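PDB 1U9K: triggering receptor expressed on myeloid cells 1 from Mus musculus, which is a myeloid cell-surface receptor that amplifies inflammatory responses by multimerizing on ligand binding and signalling through the adapter TYROBP/DAP12. Local coordinates for residues L11-T16 / L83-S88; W35-D40 / G89-V94. All blocks are in the same frame, centred on the assembly; numbering follows the deposited sequence.

Interaction 1 (L11-T16 / L83-S88); sequences LVEGQT and LQVTDS. With ZN (zinc ion), chain C.
Leu83 lies against the 11-16 turn and meets it with both backbone and side chain. Leu83 O accepts from Gly14 N (2.8 Å) on an in-plane lone pair, and Leu83 N points almost straight at Gln15 O (2.9 Å, 175° at the hydrogen). With CG anti to the carbonyl carbon (chi1 -69°), Leu83 CD1 reaches Leu11 CD1 at 3.4 Å, tight for two methyls. Cut back to an alanine here, the side chain would probably leave Leu11 CD1 without its mate and open a gap toward Leu17 and Leu111, though the two backbone bonds could remain. In the type II turn from Val12 to Gln15, Gly14 takes a positive phi, where a CB would press on the carbonyl O of Glu13; Gln15 OE1 folds back to accept from Val12 N at 2.8 Å. Glu13 CG sits between the backbone N and the carbonyl carbon (chi1 58°); from there the extended chain crosses Val85 obliquely, and Glu13 OE2 binds a zinc ion at 1.8 Å, with Thr114 OXT as the other protein ligand. A water links Glu13 OE1, Gln84 OE1 and Val85 N. The contact joins two loops at one end of the V-type domain, where Leu83 also touches Leu17 of strand 17-22 and Leu111 and Val113 of strand 103-113.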
loop_
_atom_site.group_PDB
_atom_site.type_symbol
_atom_site.label_atom_id
_atom_site.label_comp_id
_atom_site.label_asym_id
_atom_site.label_seq_id
_atom_site.Cartn_x
_atom_site.Cartn_y
_atom_site.Cartn_z
ATOM N N LEU A 11 -6.442 -7.149 -13.586
ATOM C CA LEU A 11 -7.494 -7.839 -12.878
ATOM C C LEU A 11 -8.822 -7.420 -13.516
ATOM O O LEU A 11 -8.866 -6.493 -14.293
ATOM C CB LEU A 11 -7.503 -7.474 -11.387
ATOM C CG LEU A 11 -6.258 -7.972 -10.654
ATOM C CD1 LEU A 11 -6.195 -7.268 -9.386
ATOM C CD2 LEU A 11 -6.278 -9.481 -10.474
ATOM N N VAL A 12 -9.850 -8.169 -13.148
ATOM C CA VAL A 12 -11.195 -7.965 -13.601
ATOM C C VAL A 12 -11.892 -7.258 -12.491
ATOM O O VAL A 12 -11.625 -7.518 -11.285
ATOM C CB VAL A 12 -11.883 -9.271 -13.923
ATOM C CG1 VAL A 12 -13.240 -8.995 -14.533
ATOM C CG2 VAL A 12 -11.049 -10.024 -14.897
ATOM N N GLU A 13 -12.790 -6.382 -12.880
ATOM C CA GLU A 13 -13.655 -5.715 -11.910
ATOM C C GLU A 13 -14.440 -6.699 -11.017
ATOM O O GLU A 13 -14.922 -7.740 -11.476
ATOM C CB GLU A 13 -14.594 -4.779 -12.644
ATOM C CG GLU A 13 -15.451 -5.444 -13.680
ATOM C CD GLU A 13 -16.308 -4.440 -14.420
ATOM O OE1 GLU A 13 -17.117 -3.783 -13.699
ATOM O OE2 GLU A 13 -16.233 -4.384 -15.688
ATOM N N GLY A 14 -14.470 -6.396 -9.717
ATOM C CA GLY A 14 -15.044 -7.262 -8.714
ATOM C C GLY A 14 -14.023 -8.118 -7.973
ATOM O O GLY A 14 -14.324 -8.688 -6.925
ATOM N N GLN A 15 -12.833 -8.278 -8.547
ATOM C CA GLN A 15 -11.794 -9.083 -7.909
ATOM C C GLN A 15 -11.238 -8.242 -6.768
ATOM O O GLN A 15 -11.577 -7.066 -6.641
ATOM C CB GLN A 15 -10.640 -9.431 -8.895
ATOM C CG GLN A 15 -10.999 -10.565 -9.844
ATOM C CD GLN A 15 -9.794 -11.065 -10.591
ATOM O OE1 GLN A 15 -9.370 -10.426 -11.545
ATOM N NE2 GLN A 15 -9.219 -12.171 -10.140
ATOM N N THR A 16 -10.376 -8.870 -6.001
ATOM C CA THR A 16 -9.608 -8.221 -4.942
ATOM C C THR A 16 -8.138 -8.210 -5.370
ATOM O O THR A 16 -7.602 -9.231 -5.872
ATOM C CB THR A 16 -9.731 -9.017 -3.655
ATOM O OG1 THR A 16 -11.078 -9.008 -3.219
ATOM C CG2 THR A 16 -8.970 -8.392 -2.559
ATOM N N LEU A 83 -12.813 -4.398 -6.830
ATOM C CA LEU A 83 -12.179 -3.462 -7.747
ATOM C C LEU A 83 -13.121 -2.953 -8.810
ATOM O O LEU A 83 -13.939 -3.679 -9.342
ATOM C CB LEU A 83 -10.990 -4.123 -8.455
ATOM C CG LEU A 83 -9.789 -4.420 -7.582
ATOM C CD1 LEU A 83 -8.833 -5.366 -8.317
ATOM C CD2 LEU A 83 -9.140 -3.162 -7.160
ATOM N N GLN A 84 -12.989 -1.679 -9.126
ATOM C CA GLN A 84 -13.718 -1.066 -10.211
ATOM C C GLN A 84 -12.761 -0.612 -11.282
ATOM O O GLN A 84 -11.590 -0.372 -11.006
ATOM C CB GLN A 84 -14.501 0.147 -9.682
ATOM C CG GLN A 84 -15.477 -0.175 -8.538
ATOM C CD GLN A 84 -16.562 -1.161 -8.953
ATOM O OE1 GLN A 84 -17.105 -1.043 -10.032
ATOM N NE2 GLN A 84 -16.855 -2.155 -8.109
ATOM N N VAL A 85 -13.269 -0.455 -12.503
ATOM C CA VAL A 85 -12.411 -0.030 -13.593
ATOM C C VAL A 85 -11.731 1.325 -13.260
ATOM O O VAL A 85 -10.572 1.517 -13.582
ATOM C CB VAL A 85 -13.147 0.057 -14.949
ATOM C CG1 VAL A 85 -12.197 0.618 -16.036
ATOM C CG2 VAL A 85 -13.685 -1.307 -15.388
ATOM N N THR A 86 -12.453 2.227 -12.602
ATOM C CA THR A 86 -11.897 3.512 -12.160
ATOM C C THR A 86 -10.842 3.442 -11.067
ATOM O O THR A 86 -10.261 4.470 -10.765
ATOM C CB THR A 86 -13.017 4.482 -11.641
ATOM O OG1 THR A 86 -13.778 3.827 -10.621
ATOM C CG2 THR A 86 -14.017 4.801 -12.690
ATOM N N ASP A 87 -10.630 2.290 -10.424
ATOM C CA ASP A 87 -9.462 2.091 -9.546
ATOM C C ASP A 87 -8.156 1.948 -10.292
ATOM O O ASP A 87 -7.074 1.997 -9.694
ATOM C CB ASP A 87 -9.622 0.845 -8.697
ATOM C CG ASP A 87 -10.785 0.933 -7.730
ATOM O OD1 ASP A 87 -11.064 2.058 -7.222
ATOM O OD2 ASP A 87 -11.489 -0.061 -7.412
ATOM N N SER A 88 -8.249 1.704 -11.598
ATOM C CA SER A 88 -7.076 1.618 -12.429
ATOM C C SER A 88 -6.147 2.847 -12.215
ATOM O O SER A 88 -6.603 3.984 -12.215
ATOM C CB SER A 88 -7.440 1.494 -13.883
ATOM O OG SER A 88 -8.204 0.327 -14.144
HETATM ZN ZN ZN C . -15.228 -5.244 -16.973
HETATM O O HOH W 1 -16.007 -0.960 -12.696
#

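Interaction 2 (W35-D40 / G89-V94); sequences WQRLPD and GLYRCV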
loop_
_atom_site.group_PDB
_atom_site.type_symbol
_atom_site.label_atom_id
_atom_site.label_comp_id
_atom_site.label_asym_id
_atom_site.label_seq_id
_atom_site.Cartn_x
_atom_site.Cartn_y
_atom_site.Cartn_z
ATOM N N TRP A 35 -0.348 2.948 2.067
ATOM C CA TRP A 35 -0.674 2.681 0.668
ATOM C C TRP A 35 -1.113 3.984 0.018
ATOM O O TRP A 35 -1.935 4.676 0.572
ATOM C CB TRP A 35 -1.821 1.701 0.620
ATOM C CG TRP A 35 -2.309 1.229 -0.765
ATOM C CD1 TRP A 35 -3.584 1.320 -1.213
ATOM C CD2 TRP A 35 -1.586 0.479 -1.754
ATOM N NE1 TRP A 35 -3.705 0.712 -2.428
ATOM C CE2 TRP A 35 -2.495 0.160 -2.775
ATOM C CE3 TRP A 35 -0.264 -0.005 -1.859
ATOM C CZ2 TRP A 35 -2.139 -0.559 -3.885
ATOM C CZ3 TRP A 35 0.097 -0.725 -2.970
ATOM C CH2 TRP A 35 -0.834 -0.993 -3.977
ATOM N N GLN A 36 -0.544 4.298 -1.141
ATOM C CA GLN A 36 -0.772 5.545 -1.848
ATOM C C GLN A 36 -1.180 5.295 -3.287
ATOM O O GLN A 36 -0.776 4.313 -3.894
ATOM C CB GLN A 36 0.473 6.429 -1.878
ATOM C CG GLN A 36 0.959 6.829 -0.439
ATOM C CD GLN A 36 2.049 7.891 -0.496
ATOM O OE1 GLN A 36 2.995 7.731 -1.255
ATOM N NE2 GLN A 36 1.903 8.971 0.262
ATOM N N ARG A 37 -2.022 6.158 -3.812
ATOM C CA ARG A 37 -2.254 6.216 -5.223
ATOM C C ARG A 37 -1.472 7.415 -5.777
ATOM O O ARG A 37 -1.259 8.419 -5.084
ATOM C CB ARG A 37 -3.729 6.334 -5.493
ATOM C CG ARG A 37 -4.150 6.282 -6.913
ATOM C CD ARG A 37 -5.660 6.198 -7.027
ATOM N NE ARG A 37 -6.062 5.951 -8.394
ATOM C CZ ARG A 37 -7.333 5.811 -8.788
ATOM N NH1 ARG A 37 -8.332 5.881 -7.912
ATOM N NH2 ARG A 37 -7.601 5.584 -10.036
ATOM N N LEU A 38 -1.017 7.270 -7.004
ATOM C CA LEU A 38 -0.202 8.303 -7.646
ATOM C C LEU A 38 -0.888 8.817 -8.894
ATOM O O LEU A 38 -0.546 8.412 -10.003
ATOM C CB LEU A 38 1.173 7.746 -7.988
ATOM C CG LEU A 38 1.999 7.154 -6.841
ATOM C CD1 LEU A 38 3.295 6.387 -7.276
ATOM C CD2 LEU A 38 2.352 8.188 -5.862
ATOM N N PRO A 39 -1.837 9.747 -8.747
ATOM C CA PRO A 39 -2.436 10.367 -9.919
ATOM C C PRO A 39 -1.395 11.201 -10.674
ATOM O O PRO A 39 -0.522 11.842 -10.078
ATOM C CB PRO A 39 -3.625 11.130 -9.335
ATOM C CG PRO A 39 -3.203 11.473 -7.946
ATOM C CD PRO A 39 -2.251 10.390 -7.522
ATOM N N ASP A 40 -1.515 11.150 -11.969
ATOM C CA ASP A 40 -0.675 11.890 -12.887
ATOM C C ASP A 40 -0.754 13.364 -12.632
ATOM O O ASP A 40 -1.819 13.933 -12.724
ATOM C CB ASP A 40 -1.126 11.579 -14.308
ATOM C CG ASP A 40 -0.228 12.169 -15.347
ATOM O OD1 ASP A 40 0.965 12.362 -15.036
ATOM O OD2 ASP A 40 -0.633 12.445 -16.498
ATOM N N GLY A 89 -4.850 2.579 -12.025
ATOM C CA GLY A 89 -3.881 3.625 -11.745
ATOM C C GLY A 89 -2.596 3.111 -11.183
ATOM O O GLY A 89 -2.419 1.889 -11.104
ATOM N N LEU A 90 -1.706 4.025 -10.787
ATOM C CA LEU A 90 -0.404 3.665 -10.238
ATOM C C LEU A 90 -0.514 3.841 -8.706
ATOM O O LEU A 90 -1.039 4.859 -8.221
ATOM C CB LEU A 90 0.675 4.556 -10.843
ATOM C CG LEU A 90 2.087 4.189 -10.460
ATOM C CD1 LEU A 90 2.423 2.860 -11.000
ATOM C CD2 LEU A 90 3.064 5.296 -10.998
ATOM N N TYR A 91 -0.009 2.865 -7.955
ATOM C CA TYR A 91 -0.069 2.839 -6.502
ATOM C C TYR A 91 1.273 2.416 -5.959
ATOM O O TYR A 91 2.072 1.859 -6.667
ATOM C CB TYR A 91 -1.071 1.800 -6.013
ATOM C CG TYR A 91 -2.491 2.049 -6.364
ATOM C CD1 TYR A 91 -3.038 1.552 -7.552
ATOM C CD2 TYR A 91 -3.347 2.732 -5.481
ATOM C CE1 TYR A 91 -4.367 1.770 -7.876
ATOM C CE2 TYR A 91 -4.692 2.971 -5.823
ATOM C CZ TYR A 91 -5.176 2.511 -7.001
ATOM O OH TYR A 91 -6.490 2.708 -7.368
ATOM N N ARG A 92 1.523 2.690 -4.694
ATOM C CA ARG A 92 2.691 2.152 -4.055
ATOM C C ARG A 92 2.464 2.004 -2.583
ATOM O O ARG A 92 1.640 2.699 -1.999
ATOM C CB ARG A 92 3.891 3.064 -4.269
ATOM C CG ARG A 92 3.644 4.461 -3.849
ATOM C CD ARG A 92 4.779 5.394 -4.086
ATOM N NE ARG A 92 4.577 6.657 -3.374
ATOM C CZ ARG A 92 5.282 7.761 -3.631
ATOM N NH1 ARG A 92 6.209 7.751 -4.522
ATOM N NH2 ARG A 92 5.075 8.876 -2.971
ATOM N N CYS A 93 3.234 1.117 -1.977
ATOM C CA CYS A 93 3.407 1.032 -0.522
ATOM C C CYS A 93 4.648 1.844 -0.138
ATOM O O CYS A 93 5.679 1.805 -0.837
ATOM C CB CYS A 93 3.785 -0.389 -0.071
ATOM S SG CYS A 93 2.651 -1.712 -0.429
ATOM N N VAL A 94 4.557 2.549 0.983
ATOM C CA VAL A 94 5.628 3.400 1.435
ATOM C C VAL A 94 5.806 3.370 2.935
ATOM O O VAL A 94 4.881 3.036 3.708
ATOM C CB VAL A 94 5.392 4.844 1.056
ATOM C CG1 VAL A 94 5.305 5.019 -0.463
ATOM C CG2 VAL A 94 4.165 5.428 1.819
HETATM O O HOH W 2 -2.186 6.721 -11.433
#
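Strands 32-37 and 89-96 are the C and F strands of the V-set immunoglobulin fold, and this antiparallel pair carries two of its hallmarks, the core tryptophan Trp35 and the disulfide cysteine Cys93. Gln36 and Arg92 form a hydrogen-bonded pair, Gln36 N to Arg92 O 2.8 Å and Arg92 N to Gln36 O 2.9 Å; Leu38 N continues the pattern to Leu90 O, and a water bridges Leu38 O and Leu90 N. On the face that carries Trp35, Arg37, Tyr91 and Cys93, Trp35 CG lies anti to the backbone N (chi1 -178°), which carries the indole under the Tyr91 side chain: Tyr91 CB sits over the six-membered ring of Trp35, 3.8 Å from the centroid, a CH-pi contact, whereas the two aromatic planes are nearly parallel (1°) but slid apart, barely overlapping. Cys93 SG meets the indole at its edge, 3.7 Å from Trp35 CE3, and forms a disulfide with Cys21. Arg37, extended from CG to NE, crosses the Tyr91 ring obliquely, Arg37 CB and CG both 3.5 Å from Tyr91 CE2. Tyr91 OH lies over one face of the guanidinium without bonding to it and is hydrogen-bonded to Asp87 O, while Arg37 NH2 is hydrogen-bonded to Thr86 O. On the other face Arg92 grips Gln36 OE1 side-on, with Arg92 NE and NH2 each 2.9 Å away and the amide and guanidinium planes nearly coplanar (15°). Leu38 CD2 covers the centre of that guanidinium, 3.6 Å above its plane, and Gln36 NE2 turns to Thr46 OG1, so both ends of the amide are held. Strand 45-49 flanks 32-37 and strand 103-113 flanks 89-96, while Val78 and Met80 of strand 75-80, in the opposing sheet, pack on Trp35.

How the interactions relate
Interaction 1 and interaction 2 share the chain across the junction of residues 88 and 89: the 3-10 turn at 85-87 in interaction 1 leads directly into the strand of interaction 2. Their centres lie about 15 Å apart, and Arg37 of interaction 2 links them, with Arg37 NH2 3.0 Å from Thr86 O in a probable hydrogen bond and a weak one to Ser88 O. Tyr91 is a second tie, so two side chains of the sheet hold the carbonyls of Thr86 and Asp87. Asp87 in turn accepts from Gln84 N and forms a salt bridge with Lys64. Interaction 1 holds Glu13 of the zinc site; the Val94 side chain of interaction 2 is about 10 Å from a different bound zinc ion.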